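PDB 6HVG: alternansucrase from Leuconostoc mesenteroides, which is a multidomain member of glycoside hydrolase family 70, with a circularly permuted TIM-barrel catalytic core and repeats of the choline-binding type. Local coordinates for residues A[525-530]-A[1175-1180]; A[533-538]-A[1249-1254]; A[935-940]-A[966-971]. All coordinates share one frame; numbering follows the deposited sequence.

Interaction 1 of 3, residues A[525-530]-A[1175-1180]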
loop_
_atom_site.group_PDB
_atom_site.type_symbol
_atom_site.label_atom_id
_atom_site.label_comp_id
_atom_site.label_asym_id
_atom_site.label_seq_id
_atom_site.Cartn_x
_atom_site.Cartn_y
_atom_site.Cartn_z
ATOM N N ASP A 525 5.003 -2.985 -3.405
ATOM C CA ASP A 525 4.704 -4.165 -2.661
ATOM C C ASP A 525 4.821 -3.850 -1.163
ATOM O O ASP A 525 5.693 -3.099 -0.734
ATOM C CB ASP A 525 5.571 -5.341 -3.132
ATOM C CG ASP A 525 7.001 -5.207 -2.719
ATOM O OD1 ASP A 525 7.290 -5.519 -1.524
ATOM O OD2 ASP A 525 7.818 -4.797 -3.587
ATOM N N GLY A 526 3.927 -4.443 -0.381
ATOM C CA GLY A 526 3.869 -4.230 1.057
ATOM C C GLY A 526 3.474 -2.798 1.355
ATOM O O GLY A 526 2.768 -2.154 0.547
ATOM N N LEU A 527 3.967 -2.271 2.479
ATOM C CA LEU A 527 3.624 -0.910 2.883
ATOM C C LEU A 527 4.131 0.143 1.916
ATOM O O LEU A 527 3.728 1.311 1.978
ATOM C CB LEU A 527 4.164 -0.618 4.257
ATOM C CG LEU A 527 3.620 -1.481 5.404
ATOM C CD1 LEU A 527 4.266 -0.983 6.691
ATOM C CD2 LEU A 527 2.109 -1.437 5.520
ATOM N N GLN A 528 4.986 -0.272 0.987
ATOM C CA GLN A 528 5.403 0.597 -0.095
ATOM C C GLN A 528 4.214 1.016 -0.935
ATOM O O GLN A 528 4.240 2.054 -1.600
ATOM C CB GLN A 528 6.441 -0.089 -0.959
ATOM C CG GLN A 528 7.748 -0.364 -0.236
ATOM C CD GLN A 528 8.788 -0.984 -1.120
ATOM O OE1 GLN A 528 9.873 -0.472 -1.266
ATOM N NE2 GLN A 528 8.443 -2.064 -1.746
ATOM N N TRP A 529 3.164 0.215 -0.880
ATOM C CA TRP A 529 1.907 0.506 -1.551
ATOM C C TRP A 529 1.384 1.915 -1.282
ATOM O O TRP A 529 0.724 2.491 -2.140
ATOM C CB TRP A 529 0.855 -0.522 -1.106
ATOM C CG TRP A 529 -0.511 -0.290 -1.615
ATOM C CD1 TRP A 529 -1.561 0.274 -0.938
ATOM C CD2 TRP A 529 -1.004 -0.638 -2.906
ATOM N NE1 TRP A 529 -2.683 0.311 -1.746
ATOM C CE2 TRP A 529 -2.368 -0.243 -2.959
ATOM C CE3 TRP A 529 -0.425 -1.225 -4.031
ATOM C CZ2 TRP A 529 -3.160 -0.425 -4.101
ATOM C CZ3 TRP A 529 -1.212 -1.401 -5.172
ATOM C CH2 TRP A 529 -2.565 -1.000 -5.198
ATOM N N LEU A 530 1.681 2.463 -0.100
ATOM C CA LEU A 530 1.094 3.727 0.309
ATOM C C LEU A 530 1.691 4.911 -0.432
ATOM O O LEU A 530 0.954 5.741 -0.956
ATOM C CB LEU A 530 1.243 3.922 1.811
ATOM C CG LEU A 530 0.680 2.848 2.742
ATOM C CD1 LEU A 530 0.832 3.320 4.177
ATOM C CD2 LEU A 530 -0.784 2.577 2.461
ATOM N N VAL A 1175 15.177 1.147 0.378
ATOM C CA VAL A 1175 14.818 0.032 1.259
ATOM C C VAL A 1175 13.349 -0.273 1.179
ATOM O O VAL A 1175 12.549 0.571 0.749
ATOM C CB VAL A 1175 15.103 0.343 2.730
ATOM C CG1 VAL A 1175 16.588 0.386 2.996
ATOM C CG2 VAL A 1175 14.460 1.660 3.134
ATOM N N ASP A 1176 13.012 -1.486 1.616
ATOM C CA ASP A 1176 11.620 -1.918 1.761
ATOM C C ASP A 1176 11.120 -1.570 3.157
ATOM O O ASP A 1176 11.848 -0.960 3.946
ATOM C CB ASP A 1176 11.463 -3.413 1.445
ATOM C CG ASP A 1176 12.209 -4.331 2.408
ATOM O OD1 ASP A 1176 12.572 -3.922 3.526
ATOM O OD2 ASP A 1176 12.407 -5.512 2.065
ATOM N N GLU A 1177 9.874 -1.909 3.458
ATOM C CA GLU A 1177 9.277 -1.490 4.732
ATOM C C GLU A 1177 10.075 -1.887 5.965
ATOM O O GLU A 1177 10.046 -1.170 6.965
ATOM C CB GLU A 1177 7.866 -2.032 4.848
ATOM C CG GLU A 1177 7.798 -3.545 5.007
ATOM C CD GLU A 1177 6.405 -4.059 4.768
ATOM O OE1 GLU A 1177 5.908 -3.918 3.634
ATOM O OE2 GLU A 1177 5.815 -4.566 5.718
ATOM N N ARG A 1178 10.807 -2.997 5.884
ATOM C CA ARG A 1178 11.666 -3.452 6.990
ATOM C C ARG A 1178 13.057 -2.825 7.032
ATOM O O ARG A 1178 13.883 -3.196 7.873
ATOM C CB ARG A 1178 11.828 -4.977 6.948
ATOM C CG ARG A 1178 10.547 -5.746 7.220
ATOM C CD ARG A 1178 10.774 -7.237 7.181
ATOM N NE ARG A 1178 9.587 -7.967 7.582
ATOM C CZ ARG A 1178 8.508 -8.151 6.820
ATOM N NH1 ARG A 1178 8.444 -7.654 5.589
ATOM N NH2 ARG A 1178 7.461 -8.821 7.309
ATOM N N GLY A 1179 13.345 -1.911 6.123
ATOM C CA GLY A 1179 14.664 -1.286 6.091
ATOM C C GLY A 1179 15.773 -2.158 5.512
ATOM O O GLY A 1179 16.935 -1.938 5.770
ATOM N N ASN A 1180 15.396 -3.148 4.721
ATOM C CA ASN A 1180 16.336 -3.994 4.026
ATOM C C ASN A 1180 16.516 -3.482 2.633
ATOM O O ASN A 1180 15.565 -3.122 1.950
ATOM C CB ASN A 1180 15.841 -5.428 3.960
ATOM C CG ASN A 1180 15.807 -6.079 5.316
ATOM O OD1 ASN A 1180 16.659 -5.806 6.163
ATOM N ND2 ASN A 1180 14.812 -6.943 5.536
HETATM O O HOH W 1 7.895 -3.099 1.699
#
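Leu527 and Glu1177 stand opposite each other with CA atoms 6.0 Å apart, where a type II' turn, Asp525 to Gln528, leading into helix 528-531, faces a type I turn, Asp1176 to Gly1179, that follows strand 1166-1175 on the way to strand 1190-1197. Gly526 takes the second position of the first turn with a positive phi of 66°, easy for a residue without a side chain; a CB there would also collide with Glu1177 OE1. Glu1177 carries the contact. Its CG is placed between the backbone N and the carbonyl carbon (chi1 69°), and the carboxylate reaches over to the other turn. There OE1 accepts the Leu527 N-H at 2.8 Å in a nearly straight bond that arrives from above the carboxylate plane. The Glu1177 and Leu527 side chains cross at about a right angle, Leu527 CG lying 3.8 Å from Glu1177 OE1. OE2 is hydrogen-bonded to Ser574 OG. A water ties the two turns again: it donates to Glu1177 OE1 (2.9 Å) and to Asp525 O, and accepts from Glu1177 N. Asp525 O is also gripped by Gln528 NE2 at 3.1 Å, on a lone pair in the carbonyl plane. Gln528 OE1 hydrogen-bonds to Arg1174 NH1, so the amide at the end of the extended Gln528 side chain is held by both its polar atoms. Leu527 also touches Asn625, a ligand of the calcium ion. The N-H, water and Ser574 hydroxyl would help offset the negative charge of Glu1177, while the Asp525 carboxylate, its OD1 5.6 Å from Glu1177 OE1, would probably work the other way.

Interaction 2 of 3, residues A[533-538]-A[1249-1254]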
loop_
_atom_site.group_PDB
_atom_site.type_symbol
_atom_site.label_atom_id
_atom_site.label_comp_id
_atom_site.label_asym_id
_atom_site.label_seq_id
_atom_site.Cartn_x
_atom_site.Cartn_y
_atom_site.Cartn_z
ATOM N N GLY A 533 7.695 3.850 -1.989
ATOM C CA GLY A 533 9.006 3.301 -1.600
ATOM C C GLY A 533 9.737 4.131 -0.561
ATOM O O GLY A 533 9.435 5.295 -0.374
ATOM N N PHE A 534 10.716 3.532 0.101
ATOM C CA PHE A 534 11.410 4.190 1.198
ATOM C C PHE A 534 12.912 4.278 1.017
ATOM O O PHE A 534 13.524 3.404 0.385
ATOM C CB PHE A 534 11.186 3.426 2.493
ATOM C CG PHE A 534 9.756 3.191 2.820
ATOM C CD1 PHE A 534 8.943 4.227 3.244
ATOM C CD2 PHE A 534 9.229 1.935 2.721
ATOM C CE1 PHE A 534 7.619 4.013 3.539
ATOM C CE2 PHE A 534 7.907 1.710 3.037
ATOM C CZ PHE A 534 7.107 2.750 3.453
ATOM N N LEU A 535 13.483 5.300 1.661
ATOM C CA LEU A 535 14.911 5.506 1.772
ATOM C C LEU A 535 15.314 5.466 3.238
ATOM O O LEU A 535 14.720 6.149 4.050
ATOM C CB LEU A 535 15.285 6.872 1.237
ATOM C CG LEU A 535 15.025 7.115 -0.246
ATOM C CD1 LEU A 535 15.377 8.555 -0.607
ATOM C CD2 LEU A 535 15.827 6.140 -1.068
ATOM N N ALA A 536 16.311 4.651 3.582
ATOM C CA ALA A 536 16.828 4.635 4.941
ATOM C C ALA A 536 18.063 5.532 5.011
ATOM O O ALA A 536 18.981 5.381 4.219
ATOM C CB ALA A 536 17.177 3.229 5.361
ATOM N N TYR A 537 18.086 6.457 5.964
ATOM C CA TYR A 537 19.225 7.322 6.149
ATOM C C TYR A 537 20.362 6.572 6.832
ATOM O O TYR A 537 20.130 5.693 7.666
ATOM C CB TYR A 537 18.872 8.554 6.983
ATOM C CG TYR A 537 17.776 9.439 6.430
ATOM C CD1 TYR A 537 17.456 9.456 5.098
ATOM C CD2 TYR A 537 17.058 10.284 7.271
ATOM C CE1 TYR A 537 16.418 10.255 4.612
ATOM C CE2 TYR A 537 16.052 11.104 6.785
ATOM C CZ TYR A 537 15.740 11.076 5.453
ATOM O OH TYR A 537 14.742 11.859 4.978
ATOM N N GLN A 538 21.601 6.954 6.494
ATOM C CA GLN A 538 22.793 6.276 7.019
ATOM C C GLN A 538 23.667 7.186 7.867
ATOM O O GLN A 538 23.636 8.403 7.722
ATOM C CB GLN A 538 23.601 5.698 5.871
ATOM C CG GLN A 538 22.786 4.882 4.881
ATOM C CD GLN A 538 22.180 3.630 5.480
ATOM O OE1 GLN A 538 22.829 2.889 6.204
ATOM N NE2 GLN A 538 20.912 3.400 5.188
ATOM N N ASN A 1249 14.739 7.969 10.758
ATOM C CA ASN A 1249 15.186 6.755 10.106
ATOM C C ASN A 1249 15.189 6.897 8.604
ATOM O O ASN A 1249 16.021 6.301 7.920
ATOM C CB ASN A 1249 14.279 5.590 10.475
ATOM C CG ASN A 1249 14.429 5.165 11.925
ATOM O OD1 ASN A 1249 15.478 5.351 12.533
ATOM N ND2 ASN A 1249 13.364 4.605 12.489
ATOM N N GLY A 1250 14.264 7.675 8.070
ATOM C CA GLY A 1250 14.209 7.843 6.632
ATOM C C GLY A 1250 12.988 8.579 6.159
ATOM O O GLY A 1250 12.396 9.361 6.910
ATOM N N THR A 1251 12.643 8.356 4.896
ATOM C CA THR A 1251 11.560 9.064 4.241
ATOM C C THR A 1251 10.989 8.194 3.126
ATOM O O THR A 1251 11.636 7.282 2.645
ATOM C CB THR A 1251 12.036 10.402 3.626
ATOM O OG1 THR A 1251 10.966 10.990 2.875
ATOM C CG2 THR A 1251 13.207 10.193 2.693
ATOM N N ASN A 1252 9.760 8.489 2.730
ATOM C CA ASN A 1252 9.249 7.986 1.481
ATOM C C ASN A 1252 10.020 8.687 0.360
ATOM O O ASN A 1252 10.462 9.825 0.522
ATOM C CB ASN A 1252 7.748 8.260 1.349
ATOM C CG ASN A 1252 7.422 9.733 1.407
ATOM O OD1 ASN A 1252 7.790 10.427 2.361
ATOM N ND2 ASN A 1252 6.732 10.224 0.394
ATOM N N ILE A 1253 10.206 8.004 -0.763
ATOM C CA ILE A 1253 10.961 8.556 -1.867
ATOM C C ILE A 1253 10.360 9.885 -2.334
ATOM O O ILE A 1253 9.148 10.002 -2.466
ATOM C CB ILE A 1253 11.075 7.577 -3.052
ATOM C CG1 ILE A 1253 9.711 7.180 -3.595
ATOM C CG2 ILE A 1253 11.880 6.366 -2.662
ATOM C CD1 ILE A 1253 9.772 6.240 -4.777
ATOM N N LEU A 1254 11.221 10.874 -2.570
ATOM C CA LEU A 1254 10.783 12.234 -2.881
ATOM C C LEU A 1254 10.848 12.618 -4.352
ATOM O O LEU A 1254 10.634 13.791 -4.684
ATOM C CB LEU A 1254 11.595 13.249 -2.059
ATOM C CG LEU A 1254 11.507 13.091 -0.536
ATOM C CD1 LEU A 1254 12.142 14.271 0.164
ATOM C CD2 LEU A 1254 10.076 12.971 -0.066
HETATM O O HOH W 2 17.950 4.065 8.773
#
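Leu535 and Thr1251 form the hydrogen-bonded pair at the middle of an antiparallel ladder between strands 534-537 and 1249-1252, flanked by the non-hydrogen-bonded pairs Phe534-Asn1252 and Ala536-Gly1250. Both strands are central in a six-stranded antiparallel sheet, with 1166-1175 next to 534-537 and 580-582 next to 1248-1252. Four backbone bonds join the segments. Leu535 N gives to Thr1251 O at 2.9 Å and Thr1251 N returns to Leu535 O at 3.1 Å; Tyr537 N to Asn1249 O and Ile1253 N to Gly533 O close the two ends. CA-H...O contacts lie between them, among them Gly1250 CA to Leu535 O. One water donates to both Tyr537 O and Asn1249 O.

The aromatic contacts include a CH-pi interaction: Gly1250 CA sits 3.6 Å from the Tyr537 ring centroid, 4° off the normal. Glycine suits this position because a CB would run into Leu535 O; its CA also lies over the ring centre. Tyr537 CG lies anti to its carbonyl carbon (chi1 -59°), which lays the ring across the neighbouring strand, and OH lies 3.2 Å from Thr1251 CG2. Phe534 brings its ring edge to Thr1251 O, and its ring also meets that of Phe576.

In the apolar contact, Leu535 CG meets Ile1253 CG2 at 4.0 Å, the two side chains at about a right angle.

Two polar side chains find partners away from the opposite strand: Thr1251 OG1 donates to Asn1252 O at 2.7 Å, and Asn1249 ND2 bonds to Asp581, a calcium ligand. Every touching residue is buried, so backbone bonding pays much of the cost of burying polar peptides, while Asn1249 couples the strand to the calcium site.

Interaction 3 of 3, residues A[935-940]-A[966-971]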
loop_
_atom_site.group_PDB
_atom_site.type_symbol
_atom_site.label_atom_id
_atom_site.label_comp_id
_atom_site.label_asym_id
_atom_site.label_seq_id
_atom_site.Cartn_x
_atom_site.Cartn_y
_atom_site.Cartn_z
ATOM N N ALA A 935 -30.364 -20.712 37.078
ATOM C CA ALA A 935 -30.701 -19.527 37.859
ATOM C C ALA A 935 -31.934 -18.803 37.324
ATOM O O ALA A 935 -32.393 -17.870 37.949
ATOM C CB ALA A 935 -29.509 -18.585 37.914
ATOM N N HIS A 936 -32.470 -19.237 36.184
ATOM C CA HIS A 936 -33.652 -18.615 35.594
ATOM C C HIS A 936 -34.732 -19.620 35.220
ATOM O O HIS A 936 -35.251 -19.571 34.105
ATOM C CB HIS A 936 -33.246 -17.823 34.353
ATOM C CG HIS A 936 -32.299 -16.714 34.646
ATOM N ND1 HIS A 936 -32.725 -15.428 34.868
ATOM C CD2 HIS A 936 -30.955 -16.698 34.775
ATOM C CE1 HIS A 936 -31.679 -14.661 35.117
ATOM N NE2 HIS A 936 -30.594 -15.407 35.058
ATOM N N LYS A 937 -35.081 -20.502 36.162
ATOM C CA LYS A 937 -36.137 -21.481 35.931
ATOM C C LYS A 937 -37.471 -20.769 35.887
ATOM O O LYS A 937 -37.724 -19.850 36.673
ATOM C CB LYS A 937 -36.174 -22.558 37.023
ATOM C CG LYS A 937 -34.856 -23.255 37.291
ATOM C CD LYS A 937 -34.983 -24.340 38.349
ATOM C CE LYS A 937 -33.679 -25.111 38.498
ATOM N NZ LYS A 937 -33.595 -25.864 39.769
ATOM N N ASN A 938 -38.312 -21.191 34.935
ATOM C CA ASN A 938 -39.724 -20.753 34.836
ATOM C C ASN A 938 -39.955 -19.244 34.628
ATOM O O ASN A 938 -41.069 -18.762 34.680
ATOM C CB ASN A 938 -40.486 -21.258 36.057
ATOM C CG ASN A 938 -40.373 -22.773 36.209
ATOM O OD1 ASN A 938 -39.867 -23.269 37.219
ATOM N ND2 ASN A 938 -40.785 -23.507 35.179
ATOM N N GLN A 939 -38.888 -18.526 34.317
ATOM C CA GLN A 939 -38.925 -17.082 34.180
ATOM C C GLN A 939 -39.477 -16.638 32.819
ATOM O O GLN A 939 -39.300 -17.316 31.814
ATOM C CB GLN A 939 -37.508 -16.536 34.341
ATOM C CG GLN A 939 -37.423 -15.028 34.397
ATOM C CD GLN A 939 -36.240 -14.552 35.208
ATOM O OE1 GLN A 939 -35.411 -15.346 35.659
ATOM N NE2 GLN A 939 -36.159 -13.246 35.398
ATOM N N LEU A 940 -40.124 -15.480 32.799
ATOM C CA LEU A 940 -40.625 -14.898 31.566
ATOM C C LEU A 940 -39.555 -14.032 30.962
ATOM O O LEU A 940 -38.951 -13.195 31.658
ATOM C CB LEU A 940 -41.871 -14.060 31.823
ATOM C CG LEU A 940 -42.721 -13.745 30.590
ATOM C CD1 LEU A 940 -43.372 -15.016 30.055
ATOM C CD2 LEU A 940 -43.801 -12.720 30.884
ATOM N N THR A 966 -39.402 -19.442 30.037
ATOM C CA THR A 966 -38.447 -20.546 30.128
ATOM C C THR A 966 -39.066 -21.713 30.894
ATOM O O THR A 966 -39.970 -21.509 31.705
ATOM C CB THR A 966 -37.155 -20.111 30.843
ATOM O OG1 THR A 966 -37.455 -19.660 32.151
ATOM C CG2 THR A 966 -36.483 -18.973 30.126
ATOM N N ASN A 967 -38.563 -22.922 30.656
ATOM C CA ASN A 967 -39.058 -24.112 31.349
ATOM C C ASN A 967 -38.423 -24.344 32.731
ATOM O O ASN A 967 -37.785 -23.450 33.290
ATOM C CB ASN A 967 -38.856 -25.331 30.447
ATOM C CG ASN A 967 -37.402 -25.711 30.304
ATOM O OD1 ASN A 967 -36.566 -25.391 31.152
ATOM N ND2 ASN A 967 -37.090 -26.397 29.214
ATOM N N ASP A 968 -38.627 -25.537 33.288
ATOM C CA ASP A 968 -38.098 -25.889 34.611
ATOM C C ASP A 968 -36.572 -25.853 34.616
ATOM O O ASP A 968 -35.965 -25.341 35.556
ATOM C CB ASP A 968 -38.572 -27.284 35.038
ATOM C CG ASP A 968 -38.921 -27.356 36.511
ATOM O OD1 ASP A 968 -38.247 -26.700 37.333
ATOM O OD2 ASP A 968 -39.881 -28.096 36.841
ATOM N N ASN A 969 -35.950 -26.358 33.561
ATOM C CA ASN A 969 -34.501 -26.313 33.470
ATOM C C ASN A 969 -33.947 -24.973 33.057
ATOM O O ASN A 969 -32.756 -24.813 33.088
ATOM C CB ASN A 969 -33.989 -27.394 32.529
ATOM C CG ASN A 969 -34.244 -28.771 33.076
ATOM O OD1 ASN A 969 -34.076 -29.026 34.271
ATOM N ND2 ASN A 969 -34.674 -29.664 32.215
ATOM N N GLY A 970 -34.779 -24.039 32.616
ATOM C CA GLY A 970 -34.304 -22.699 32.289
ATOM C C GLY A 970 -34.029 -22.490 30.814
ATOM O O GLY A 970 -33.303 -21.588 30.450
ATOM N N ASP A 971 -34.585 -23.333 29.949
ATOM C CA ASP A 971 -34.361 -23.193 28.514
ATOM C C ASP A 971 -35.541 -22.501 27.828
ATOM O O ASP A 971 -36.705 -22.807 28.096
ATOM C CB ASP A 971 -34.097 -24.570 27.870
ATOM C CG ASP A 971 -33.067 -25.379 28.620
ATOM O OD1 ASP A 971 -32.258 -24.769 29.354
ATOM O OD2 ASP A 971 -33.054 -26.618 28.495
#
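Thr966 is the buried side of this contact, set against the type II turn that runs from His936 to Gln939. Here, in an antiparallel beta region, the loop before strand 940-947 meets the loop between strands 962-965 and 971-975. The Thr966 N-H bonds to Gln939 O at 2.8 Å, nearly straight. The side chain turns toward the same carbonyls: OG1, held between the backbone N and the carbonyl carbon (chi1 59°), lies 2.9 Å from His936 O and 3.0 Å from Gln939 O, and its one proton can serve either. A small branched hydroxyl residue suits the spot, since it brings a polar atom between the two ends of the turn while CG2 packs beside Gln939 O. Behind the turn, His936 ND1 donates to Gln939 OE1 at 2.8 Å from above the carbonyl plane. His936 NE2 reaches Phe886 O and Gln939 NE2 reaches Lys906 O, so both side chains are tied twice.

Further along, Asn967 O accepts Asn938 N at 2.8 Å and Gly970 N at 3.1 Å, from opposite faces of its plane. Asn938 holds the third position of the turn with a positive phi (61°), a conformation asparagine tolerates well. Gly970 likewise has a positive phi, and at its backbone angles a CB would press on the preceding carbonyl O.

The outer side is looser. Asn938 and Asp968, both exposed, run side by side in the same direction, amide and carboxylate planes 60° apart, with their OD1 atoms 3.8 Å from each other. The extended Lys937 chain passes Asp968 O along its methylenes, and NZ stays 5.3 Å from Asp968 OD1, too far for a salt bridge although opposite charges would favour some attraction. The contact thus relies on backbone polar atoms and one hydroxyl at its buried end, whereas the charged groups at the solvent edge probably contribute little.

Interactions 1 and 2 are neighbours, their centres 10 Å apart. Interaction 2 lies within an antiparallel sheet, probably that of domain B, and interaction 1 beside it, where turns lead into and out of its strands; the pieces come from sequence far apart, as expected of a permuted barrel family. Helix 528-531 leads straight into strand 534-537, which pairs with 1249-1252 on one edge and with 1166-1175 on the other; a probable hydrogen bond from Val1175 N to Phe534 O, 2.8 Å, joins the two contacts. Both border the calcium site, the ion lying about 8 Å from the Leu527 side chain and about 5 Å from that of Asn1249. Interaction 3 is remote, its centre 58 Å from interaction 1 and 65 Å from interaction 2, consistent with domain C.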